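Local coordinates for protein diaminopimelate decarboxylase (Methanocaldococcus jannaschii, PDB 1TUF) that uses pyridoxal 5'-phosphate to decarboxylate meso-diaminopimelate to L-lysine, the last step of lysine biosynthesis by the diaminopimelate pathway, working as a homodimer, at residues Ala322-Met327 / Gly355-Ser360; Arg329-Glu334 / Glu359-Phe364; Ala335-Ile340 / Leu379-Val384. All coordinates share one frame; numbering follows the deposited sequence.

Contact 1: residues Ala322-Met327 / Gly355-Ser360. With AZ1 (azelaic acid), chain D.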
loop_
_atom_site.group_PDB
_atom_site.type_symbol
_atom_site.label_atom_id
_atom_site.label_comp_id
_atom_site.label_asym_id
_atom_site.label_seq_id
_atom_site.Cartn_x
_atom_site.Cartn_y
_atom_site.Cartn_z
ATOM N N ALA A 322 -4.749 15.396 0.657
ATOM C CA ALA A 322 -4.654 14.082 1.267
ATOM C C ALA A 322 -4.757 13.109 0.106
ATOM O O ALA A 322 -5.516 13.337 -0.837
ATOM C CB ALA A 322 -5.803 13.860 2.249
ATOM N N GLY A 323 -3.992 12.030 0.165
ATOM C CA GLY A 323 -4.040 11.071 -0.916
ATOM C C GLY A 323 -4.059 9.644 -0.425
ATOM O O GLY A 323 -4.069 9.387 0.775
ATOM N N MET A 324 -4.045 8.712 -1.365
ATOM C CA MET A 324 -4.075 7.309 -1.033
ATOM C C MET A 324 -2.821 6.856 -0.296
ATOM O O MET A 324 -2.862 5.864 0.432
ATOM C CB MET A 324 -4.251 6.481 -2.305
ATOM C CG MET A 324 -3.016 6.430 -3.193
ATOM S SD MET A 324 -3.409 5.650 -4.766
ATOM C CE MET A 324 -3.094 3.881 -4.419
ATOM N N ASN A 325 -1.704 7.556 -0.477
ATOM C CA ASN A 325 -0.480 7.145 0.215
ATOM C C ASN A 325 -0.671 7.364 1.710
ATOM O O ASN A 325 -0.144 6.613 2.527
ATOM C CB ASN A 325 0.736 7.947 -0.255
ATOM C CG ASN A 325 0.629 9.411 0.097
ATOM O OD1 ASN A 325 -0.203 10.131 -0.461
ATOM N ND2 ASN A 325 1.454 9.861 1.041
ATOM N N ASP A 326 -1.426 8.398 2.061
ATOM C CA ASP A 326 -1.692 8.704 3.466
ATOM C C ASP A 326 -2.678 7.708 4.070
ATOM O O ASP A 326 -2.515 7.273 5.209
ATOM C CB ASP A 326 -2.281 10.107 3.616
ATOM C CG ASP A 326 -1.396 11.187 3.028
ATOM O OD1 ASP A 326 -0.191 11.223 3.353
ATOM O OD2 ASP A 326 -1.919 12.015 2.243
ATOM N N MET A 327 -3.702 7.355 3.298
ATOM C CA MET A 327 -4.741 6.432 3.753
ATOM C C MET A 327 -5.146 5.578 2.545
ATOM O O MET A 327 -5.852 6.036 1.652
ATOM C CB MET A 327 -5.918 7.258 4.292
ATOM C CG MET A 327 -6.697 6.614 5.412
ATOM S SD MET A 327 -7.834 5.391 4.800
ATOM C CE MET A 327 -9.244 6.426 4.409
ATOM N N GLY A 355 -7.547 12.495 -4.248
ATOM C CA GLY A 355 -6.257 12.982 -3.791
ATOM C C GLY A 355 -5.446 13.546 -4.944
ATOM O O GLY A 355 -5.966 13.738 -6.042
ATOM N N GLY A 356 -4.164 13.802 -4.704
ATOM C CA GLY A 356 -3.316 14.350 -5.750
ATOM C C GLY A 356 -2.373 13.363 -6.415
ATOM O O GLY A 356 -1.484 13.774 -7.163
ATOM N N LEU A 357 -2.551 12.070 -6.154
ATOM C CA LEU A 357 -1.680 11.067 -6.759
ATOM C C LEU A 357 -2.090 10.729 -8.175
ATOM O O LEU A 357 -3.276 10.664 -8.494
ATOM C CB LEU A 357 -1.665 9.775 -5.943
ATOM C CG LEU A 357 -1.103 9.813 -4.523
ATOM C CD1 LEU A 357 -0.548 8.445 -4.165
ATOM C CD2 LEU A 357 0.000 10.838 -4.441
ATOM N N CYS A 358 -1.095 10.496 -9.025
ATOM C CA CYS A 358 -1.358 10.159 -10.417
ATOM C C CYS A 358 -1.753 8.710 -10.578
ATOM O O CYS A 358 -1.124 7.955 -11.317
ATOM C CB CYS A 358 -0.143 10.462 -11.277
ATOM S SG CYS A 358 -0.430 11.882 -12.324
ATOM N N GLU A 359 -2.824 8.344 -9.886
ATOM C CA GLU A 359 -3.341 6.991 -9.898
ATOM C C GLU A 359 -4.851 7.146 -9.941
ATOM O O GLU A 359 -5.425 7.830 -9.105
ATOM C CB GLU A 359 -2.897 6.296 -8.614
ATOM C CG GLU A 359 -3.135 4.814 -8.545
ATOM C CD GLU A 359 -2.417 4.042 -9.635
ATOM O OE1 GLU A 359 -1.191 4.228 -9.806
ATOM O OE2 GLU A 359 -3.084 3.240 -10.317
ATOM N N SER A 360 -5.493 6.530 -10.924
ATOM C CA SER A 360 -6.936 6.640 -11.055
ATOM C C SER A 360 -7.713 6.199 -9.809
ATOM O O SER A 360 -8.738 6.789 -9.468
ATOM C CB SER A 360 -7.405 5.835 -12.267
ATOM O OG SER A 360 -7.013 4.481 -12.148
HETATM C C AZ1 D . -2.905 5.394 -13.987
HETATM C C2 AZ1 D . -2.105 4.296 -13.261
HETATM C C3 AZ1 D . -1.696 2.807 -13.134
HETATM C C4 AZ1 D . -0.758 2.079 -12.148
HETATM C C5 AZ1 D . -0.989 0.646 -11.627
HETATM C C6 AZ1 D . 0.221 -0.067 -10.987
HETATM C C7 AZ1 D . 0.612 -1.556 -10.948
HETATM C C8 AZ1 D . -0.359 -2.714 -11.197
HETATM C C9 AZ1 D . -0.539 -3.210 -12.645
HETATM O OXT AZ1 D . -2.862 6.683 -13.592
HETATM O O AZ1 D . -3.601 5.097 -14.952
HETATM O O2 AZ1 D . -1.785 -3.093 -13.261
HETATM O OXT2 AZ1 D . 0.461 -3.714 -13.203
#
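Gly-323 and Gly-355 pass with their CA atoms 4.1 Å apart, a closeness that two residues without side chains allow, and the Ala-322 carbonyl O sits 3.1 Å from Gly-355 CA. Beside them Leu-357 reaches across and lays its CD1 against Met-324 CG at 3.3 Å, the two side chains meeting at about a right angle. This is the tight part. Asn-325 turns OD1 over the Leu-357 methyls, 4.0 Å from CD2, while its ND2 is held by the carbonyl of Asn-393. At the other end the fit slackens: Met-324 SD, carried out by an extended chi2 (-171°), only rests 3.9 Å from Glu-359 CG. From there a bend at chi2 (60°) swings the Glu-359 carboxylate away from the methionine. Its OE1 is hydrogen-bonded to Tyr-395, and OE2 lies 3.2 Å from C3 of the bound azelaic acid. Ser-360, the partly exposed end, stands beside the ligand, and Cys-358, the predicted proton donor, packs against the cofactor-bearing lysine of the second subunit. A mostly apolar seam, without polar bonds between the segments, thus backs the residues that meet the ligand, consistent with an active site composed of both subunits.

Contact 2: residues Arg329-Glu334 / Glu359-Phe364. With AZ1 (azelaic acid), chain C; AZ1 (azelaic acid), chain D.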
loop_
_atom_site.group_PDB
_atom_site.type_symbol
_atom_site.label_atom_id
_atom_site.label_comp_id
_atom_site.label_asym_id
_atom_site.label_seq_id
_atom_site.Cartn_x
_atom_site.Cartn_y
_atom_site.Cartn_z
ATOM N N ARG A 329 -7.024 2.625 2.374
ATOM C CA ARG A 329 -8.292 1.897 2.345
ATOM C C ARG A 329 -9.220 2.118 1.122
ATOM O O ARG A 329 -9.571 1.158 0.429
ATOM C CB ARG A 329 -9.043 2.137 3.663
ATOM C CG ARG A 329 -10.220 1.212 3.880
ATOM C CD ARG A 329 -10.637 1.131 5.355
ATOM N NE ARG A 329 -11.648 0.090 5.528
ATOM C CZ ARG A 329 -12.936 0.239 5.236
ATOM N NH1 ARG A 329 -13.387 1.397 4.773
ATOM N NH2 ARG A 329 -13.765 -0.789 5.362
ATOM N N PRO A 330 -9.623 3.369 0.834
ATOM C CA PRO A 330 -10.503 3.610 -0.316
ATOM C C PRO A 330 -9.981 3.057 -1.644
ATOM O O PRO A 330 -10.650 2.264 -2.301
ATOM C CB PRO A 330 -10.630 5.133 -0.338
ATOM C CG PRO A 330 -10.525 5.487 1.104
ATOM C CD PRO A 330 -9.371 4.621 1.561
ATOM N N ALA A 331 -8.784 3.475 -2.036
ATOM C CA ALA A 331 -8.183 3.038 -3.293
ATOM C C ALA A 331 -7.894 1.539 -3.391
ATOM O O ALA A 331 -7.961 0.960 -4.477
ATOM C CB ALA A 331 -6.894 3.824 -3.546
ATOM N N MET A 332 -7.572 0.910 -2.267
ATOM C CA MET A 332 -7.246 -0.513 -2.266
ATOM C C MET A 332 -8.430 -1.475 -2.290
ATOM O O MET A 332 -8.371 -2.519 -2.939
ATOM C CB MET A 332 -6.386 -0.847 -1.045
ATOM C CG MET A 332 -5.018 -1.368 -1.379
ATOM S SD MET A 332 -4.151 -1.967 0.079
ATOM C CE MET A 332 -4.363 -3.749 -0.107
ATOM N N TYR A 333 -9.498 -1.132 -1.578
ATOM C CA TYR A 333 -10.664 -2.009 -1.490
ATOM C C TYR A 333 -11.958 -1.358 -1.976
ATOM O O TYR A 333 -12.995 -2.016 -2.039
ATOM C CB TYR A 333 -10.849 -2.450 -0.031
ATOM C CG TYR A 333 -9.591 -2.976 0.648
ATOM C CD1 TYR A 333 -9.156 -4.293 0.446
ATOM C CD2 TYR A 333 -8.853 -2.166 1.513
ATOM C CE1 TYR A 333 -8.019 -4.792 1.094
ATOM C CE2 TYR A 333 -7.716 -2.653 2.163
ATOM C CZ TYR A 333 -7.306 -3.965 1.951
ATOM O OH TYR A 333 -6.186 -4.435 2.606
ATOM N N GLU A 334 -11.888 -0.077 -2.324
ATOM C CA GLU A 334 -13.062 0.671 -2.753
ATOM C C GLU A 334 -14.017 0.726 -1.573
ATOM O O GLU A 334 -15.227 0.869 -1.742
ATOM C CB GLU A 334 -13.741 -0.009 -3.941
ATOM C CG GLU A 334 -12.952 0.091 -5.232
ATOM C CD GLU A 334 -13.814 -0.167 -6.462
ATOM O OE1 GLU A 334 -14.722 0.660 -6.743
ATOM O OE2 GLU A 334 -13.583 -1.199 -7.141
ATOM N N GLU A 359 -2.824 8.344 -9.886
ATOM C CA GLU A 359 -3.341 6.991 -9.898
ATOM C C GLU A 359 -4.851 7.146 -9.941
ATOM O O GLU A 359 -5.425 7.830 -9.105
ATOM C CB GLU A 359 -2.897 6.296 -8.614
ATOM C CG GLU A 359 -3.135 4.814 -8.545
ATOM C CD GLU A 359 -2.417 4.042 -9.635
ATOM O OE1 GLU A 359 -1.191 4.228 -9.806
ATOM O OE2 GLU A 359 -3.084 3.240 -10.317
ATOM N N SER A 360 -5.493 6.530 -10.924
ATOM C CA SER A 360 -6.936 6.640 -11.055
ATOM C C SER A 360 -7.713 6.199 -9.809
ATOM O O SER A 360 -8.738 6.789 -9.468
ATOM C CB SER A 360 -7.405 5.835 -12.267
ATOM O OG SER A 360 -7.013 4.481 -12.148
ATOM N N SER A 361 -7.224 5.172 -9.124
ATOM C CA SER A 361 -7.900 4.674 -7.935
ATOM C C SER A 361 -7.772 5.593 -6.714
ATOM O O SER A 361 -8.378 5.338 -5.674
ATOM C CB SER A 361 -7.366 3.288 -7.577
ATOM O OG SER A 361 -5.997 3.366 -7.225
ATOM N N ASP A 362 -6.983 6.655 -6.831
ATOM C CA ASP A 362 -6.796 7.580 -5.716
ATOM C C ASP A 362 -8.008 8.478 -5.526
ATOM O O ASP A 362 -7.968 9.687 -5.793
ATOM C CB ASP A 362 -5.539 8.423 -5.929
ATOM C CG ASP A 362 -5.280 9.400 -4.786
ATOM O OD1 ASP A 362 -5.382 8.983 -3.614
ATOM O OD2 ASP A 362 -4.959 10.582 -5.070
ATOM N N VAL A 363 -9.090 7.864 -5.053
ATOM C CA VAL A 363 -10.338 8.565 -4.796
ATOM C C VAL A 363 -10.876 8.166 -3.431
ATOM O O VAL A 363 -10.976 6.980 -3.112
ATOM C CB VAL A 363 -11.395 8.236 -5.858
ATOM C CG1 VAL A 363 -12.693 8.961 -5.528
ATOM C CG2 VAL A 363 -10.890 8.637 -7.240
ATOM N N PHE A 364 -11.236 9.166 -2.632
ATOM C CA PHE A 364 -11.752 8.927 -1.290
ATOM C C PHE A 364 -13.246 8.627 -1.261
ATOM O O PHE A 364 -13.702 7.817 -0.459
ATOM C CB PHE A 364 -11.445 10.132 -0.407
ATOM C CG PHE A 364 -9.995 10.286 -0.092
ATOM C CD1 PHE A 364 -9.393 9.488 0.872
ATOM C CD2 PHE A 364 -9.222 11.223 -0.767
ATOM C CE1 PHE A 364 -8.035 9.620 1.164
ATOM C CE2 PHE A 364 -7.860 11.365 -0.484
ATOM C CZ PHE A 364 -7.265 10.562 0.484
HETATM C C AZ1 C . -9.635 -2.512 5.415
HETATM C C2 AZ1 C . -8.770 -3.662 5.943
HETATM C C3 AZ1 C . -7.409 -4.360 6.046
HETATM C C4 AZ1 C . -6.974 -5.634 6.776
HETATM C C5 AZ1 C . -7.919 -6.600 7.482
HETATM C C6 AZ1 C . -7.548 -8.085 7.433
HETATM C C7 AZ1 C . -8.043 -9.204 6.506
HETATM C C8 AZ1 C . -7.327 -10.545 6.342
HETATM C C9 AZ1 C . -7.390 -11.480 7.535
HETATM O OXT AZ1 C . -10.958 -2.433 5.710
HETATM O O AZ1 C . -9.120 -1.642 4.713
HETATM O O2 AZ1 C . -8.617 -11.965 7.918
HETATM O OXT2 AZ1 C . -6.323 -11.748 8.113
HETATM C C AZ1 D . -2.905 5.394 -13.987
HETATM C C2 AZ1 D . -2.105 4.296 -13.261
HETATM C C3 AZ1 D . -1.696 2.807 -13.134
HETATM C C4 AZ1 D . -0.758 2.079 -12.148
HETATM C C5 AZ1 D . -0.989 0.646 -11.627
HETATM C C6 AZ1 D . 0.221 -0.067 -10.987
HETATM C C7 AZ1 D . 0.612 -1.556 -10.948
HETATM C C8 AZ1 D . -0.359 -2.714 -11.197
HETATM C C9 AZ1 D . -0.539 -3.210 -12.645
HETATM O OXT AZ1 D . -2.862 6.683 -13.592
HETATM O O AZ1 D . -3.601 5.097 -14.952
HETATM O O2 AZ1 D . -1.785 -3.093 -13.261
HETATM O OXT2 AZ1 D . 0.461 -3.714 -13.203
#
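Van der Waals packing alone joins Pro-330 and Ala-331 to the chain at Ser-361 to Phe-364. Ala-331 presses its CB against the Ser-361 carbonyl O at 3.0 Å, with the Ser-361 hydroxyl lying alongside the same methyl. Pro-330 sets CB 3.4 Å from the Val-363 carbonyl O, and its CG touches the Phe-364 ring at CD1, 4.2 Å away. Within each partner the backbone makes its own turn. Residues 329-333 make a single helical turn, Tyr-333 N bonding to Arg-329 O, and Glu-359 to Asp-362 form a type I beta turn closed by Asp-362 N to Glu-359 O. An inverse gamma turn centred on Asp-362 overlaps its end and leads into strand 363-371 of the beta domain that accompanies the pyridoxal-binding barrel in this family of decarboxylases. The charged groups turn to other partners. The Asp-362 carboxylate takes the N-H of Leu-357 and a salt bridge from Lys-179 of the second subunit. Arg-329, its chain extended from CG to NE, sends NE to OXT of one azelaic acid at 2.6 Å (152° at the hydrogen), the oxygen lying in the guanidinium plane at its edge; NH2 adds a weak bond to the same atom. Tyr-333, like Arg-329 inferred to bind substrate, comes to that carboxylate obliquely, CE2 3.1 Å from its other oxygen, O, while Tyr-255 gives Arg-329 a cation-pi partner.

Contact 3: residues Ala335-Ile340 / Leu379-Val384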
loop_
_atom_site.group_PDB
_atom_site.type_symbol
_atom_site.label_atom_id
_atom_site.label_comp_id
_atom_site.label_asym_id
_atom_site.label_seq_id
_atom_site.Cartn_x
_atom_site.Cartn_y
_atom_site.Cartn_z
ATOM N N ALA A 335 -13.451 0.610 -0.375
ATOM C CA ALA A 335 -14.225 0.626 0.859
ATOM C C ALA A 335 -14.804 2.005 1.167
ATOM O O ALA A 335 -14.273 3.030 0.729
ATOM C CB ALA A 335 -13.361 0.144 2.013
ATOM N N TYR A 336 -15.894 2.025 1.928
ATOM C CA TYR A 336 -16.548 3.286 2.256
ATOM C C TYR A 336 -16.033 3.986 3.501
ATOM O O TYR A 336 -15.699 3.358 4.501
ATOM C CB TYR A 336 -18.060 3.077 2.382
ATOM C CG TYR A 336 -18.836 4.341 2.690
ATOM C CD1 TYR A 336 -19.039 4.757 4.006
ATOM C CD2 TYR A 336 -19.352 5.130 1.663
ATOM C CE1 TYR A 336 -19.738 5.925 4.291
ATOM C CE2 TYR A 336 -20.053 6.303 1.933
ATOM C CZ TYR A 336 -20.243 6.697 3.250
ATOM O OH TYR A 336 -20.932 7.864 3.534
ATOM N N HIS A 337 -15.972 5.307 3.419
ATOM C CA HIS A 337 -15.538 6.136 4.534
ATOM C C HIS A 337 -16.413 7.366 4.529
ATOM O O HIS A 337 -16.569 8.012 3.498
ATOM C CB HIS A 337 -14.080 6.552 4.366
ATOM C CG HIS A 337 -13.100 5.546 4.870
ATOM N ND1 HIS A 337 -12.665 5.527 6.177
ATOM C CD2 HIS A 337 -12.465 4.525 4.245
ATOM C CE1 HIS A 337 -11.804 4.539 6.335
ATOM N NE2 HIS A 337 -11.665 3.915 5.178
ATOM N N HIS A 338 -16.999 7.693 5.673
ATOM C CA HIS A 338 -17.851 8.868 5.728
ATOM C C HIS A 338 -16.981 10.109 5.523
ATOM O O HIS A 338 -15.875 10.197 6.058
ATOM C CB HIS A 338 -18.585 8.941 7.069
ATOM C CG HIS A 338 -19.645 9.996 7.108
ATOM N ND1 HIS A 338 -19.865 10.795 8.209
ATOM C CD2 HIS A 338 -20.518 10.413 6.161
ATOM C CE1 HIS A 338 -20.823 11.665 7.935
ATOM N NE2 HIS A 338 -21.236 11.453 6.698
ATOM N N ILE A 339 -17.480 11.062 4.743
ATOM C CA ILE A 339 -16.728 12.279 4.463
ATOM C C ILE A 339 -17.594 13.524 4.611
ATOM O O ILE A 339 -18.724 13.555 4.127
ATOM C CB ILE A 339 -16.165 12.253 3.021
ATOM C CG1 ILE A 339 -15.257 11.032 2.832
ATOM C CG2 ILE A 339 -15.417 13.549 2.732
ATOM C CD1 ILE A 339 -14.667 10.908 1.432
ATOM N N ILE A 340 -17.073 14.552 5.276
ATOM C CA ILE A 340 -17.829 15.791 5.451
ATOM C C ILE A 340 -16.937 17.027 5.373
ATOM O O ILE A 340 -15.708 16.935 5.366
ATOM C CB ILE A 340 -18.536 15.855 6.814
ATOM C CG1 ILE A 340 -17.482 15.902 7.917
ATOM C CG2 ILE A 340 -19.481 14.679 6.992
ATOM C CD1 ILE A 340 -18.042 16.177 9.282
ATOM N N LEU A 379 -11.844 19.156 4.527
ATOM C CA LEU A 379 -12.759 18.039 4.581
ATOM C C LEU A 379 -12.237 17.072 5.636
ATOM O O LEU A 379 -11.057 17.112 5.997
ATOM C CB LEU A 379 -12.843 17.350 3.212
ATOM C CG LEU A 379 -13.265 18.230 2.025
ATOM C CD1 LEU A 379 -13.373 17.382 0.771
ATOM C CD2 LEU A 379 -14.606 18.894 2.323
ATOM N N ALA A 380 -13.113 16.215 6.149
ATOM C CA ALA A 380 -12.700 15.247 7.155
ATOM C C ALA A 380 -13.195 13.864 6.794
ATOM O O ALA A 380 -14.365 13.683 6.470
ATOM C CB ALA A 380 -13.240 15.647 8.512
ATOM N N ILE A 381 -12.307 12.883 6.831
ATOM C CA ILE A 381 -12.725 11.530 6.526
ATOM C C ILE A 381 -12.724 10.722 7.824
ATOM O O ILE A 381 -11.749 10.719 8.571
ATOM C CB ILE A 381 -11.813 10.894 5.455
ATOM C CG1 ILE A 381 -12.217 9.444 5.222
ATOM C CG2 ILE A 381 -10.382 10.968 5.880
ATOM C CD1 ILE A 381 -11.563 8.834 3.995
ATOM N N PHE A 382 -13.835 10.042 8.080
ATOM C CA PHE A 382 -14.030 9.264 9.298
ATOM C C PHE A 382 -13.440 7.853 9.325
ATOM O O PHE A 382 -13.167 7.232 8.291
ATOM C CB PHE A 382 -15.536 9.139 9.602
ATOM C CG PHE A 382 -16.198 10.420 10.065
ATOM C CD1 PHE A 382 -15.841 11.650 9.524
ATOM C CD2 PHE A 382 -17.232 10.382 11.004
ATOM C CE1 PHE A 382 -16.502 12.823 9.906
ATOM C CE2 PHE A 382 -17.903 11.551 11.394
ATOM C CZ PHE A 382 -17.537 12.770 10.845
ATOM N N ASP A 383 -13.244 7.367 10.545
ATOM C CA ASP A 383 -12.785 6.022 10.779
ATOM C C ASP A 383 -11.504 5.613 10.075
ATOM O O ASP A 383 -11.463 4.609 9.364
ATOM C CB ASP A 383 -13.941 5.094 10.418
ATOM C CG ASP A 383 -15.274 5.594 10.986
ATOM O OD1 ASP A 383 -15.449 5.518 12.224
ATOM O OD2 ASP A 383 -16.132 6.082 10.206
ATOM N N VAL A 384 -10.443 6.376 10.298
ATOM C CA VAL A 384 -9.179 6.052 9.664
ATOM C C VAL A 384 -8.152 5.613 10.702
ATOM O O VAL A 384 -6.977 5.422 10.390
ATOM C CB VAL A 384 -8.662 7.263 8.841
ATOM C CG1 VAL A 384 -9.664 7.575 7.715
ATOM C CG2 VAL A 384 -8.498 8.495 9.727
HETATM O O HOH W 1 -16.876 5.782 7.719
#
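Strands 339-341 and 378-381 run antiparallel in the sheet of the beta domain, Ile-339 facing Ile-381 as a non-hydrogen-bonded pair and Ile-340 facing Ala-380 as a hydrogen-bonded one. The latter is closed in both directions: Ile-340 N to Ala-380 O at 3.1 Å, and Ala-380 N to Ile-340 O at 2.8 Å. The next bond runs from Phe-382 N to His-338 O, nearly straight (175°). Beyond it a side chain takes over. His-337 donates through ND1 to Phe-382 O at 2.8 Å, with the acceptor in the ring plane and the N-H directed almost straight down the carbonyl, which fixes the imidazole's rotation. Ile-381 CD1 packs 3.4 Å from His-337 CB. His-338, its CG trans to the backbone N (chi1 -171°), lies alongside Phe-382 and turns an edge to that ring's face in a T-shaped stack, planes at 73°. Its ND1 sits 3.7 Å above the centre of the phenyl ring and is buried there without a polar partner. Ile-340 CD1 meets the same ring at its edge, near CE1. A water accepts from His-338 N and donates to Asp-383 OD2, an oxygen also salt-bridged to Lys-257. On its other side, segment 379-384 is hydrogen-bonded to strand 300-311; Ile-339 and Ile-381 pack on Phe-364 of strand 363-371, and His-337 lies against Arg-329 and Pro-330 of helix 329-333.

All three contacts are largely buried, but they differ in place. Contact 3 joins a short edge strand to the sheet, held by a regular ladder of backbone bonds and aromatic packing, and the other subunit does not touch it. Contacts 1 and 2 are loop and helix-turn packing at the dimer interface, joined across their segments by van der Waals touches alone. They share Glu-359 and Ser-360, and Asp-362 of contact 2 ties back to Gly-355 and Leu-357 of contact 1. Met-327, at the end of segment 322-327, packs on Ile-381 and Val-384 of contact 3, while Arg-329 of contact 2 reaches Tyr-336 and lies on His-337. One azelaic acid touches contacts 1 and 2, a second touches contact 2, and neither meets contact 3.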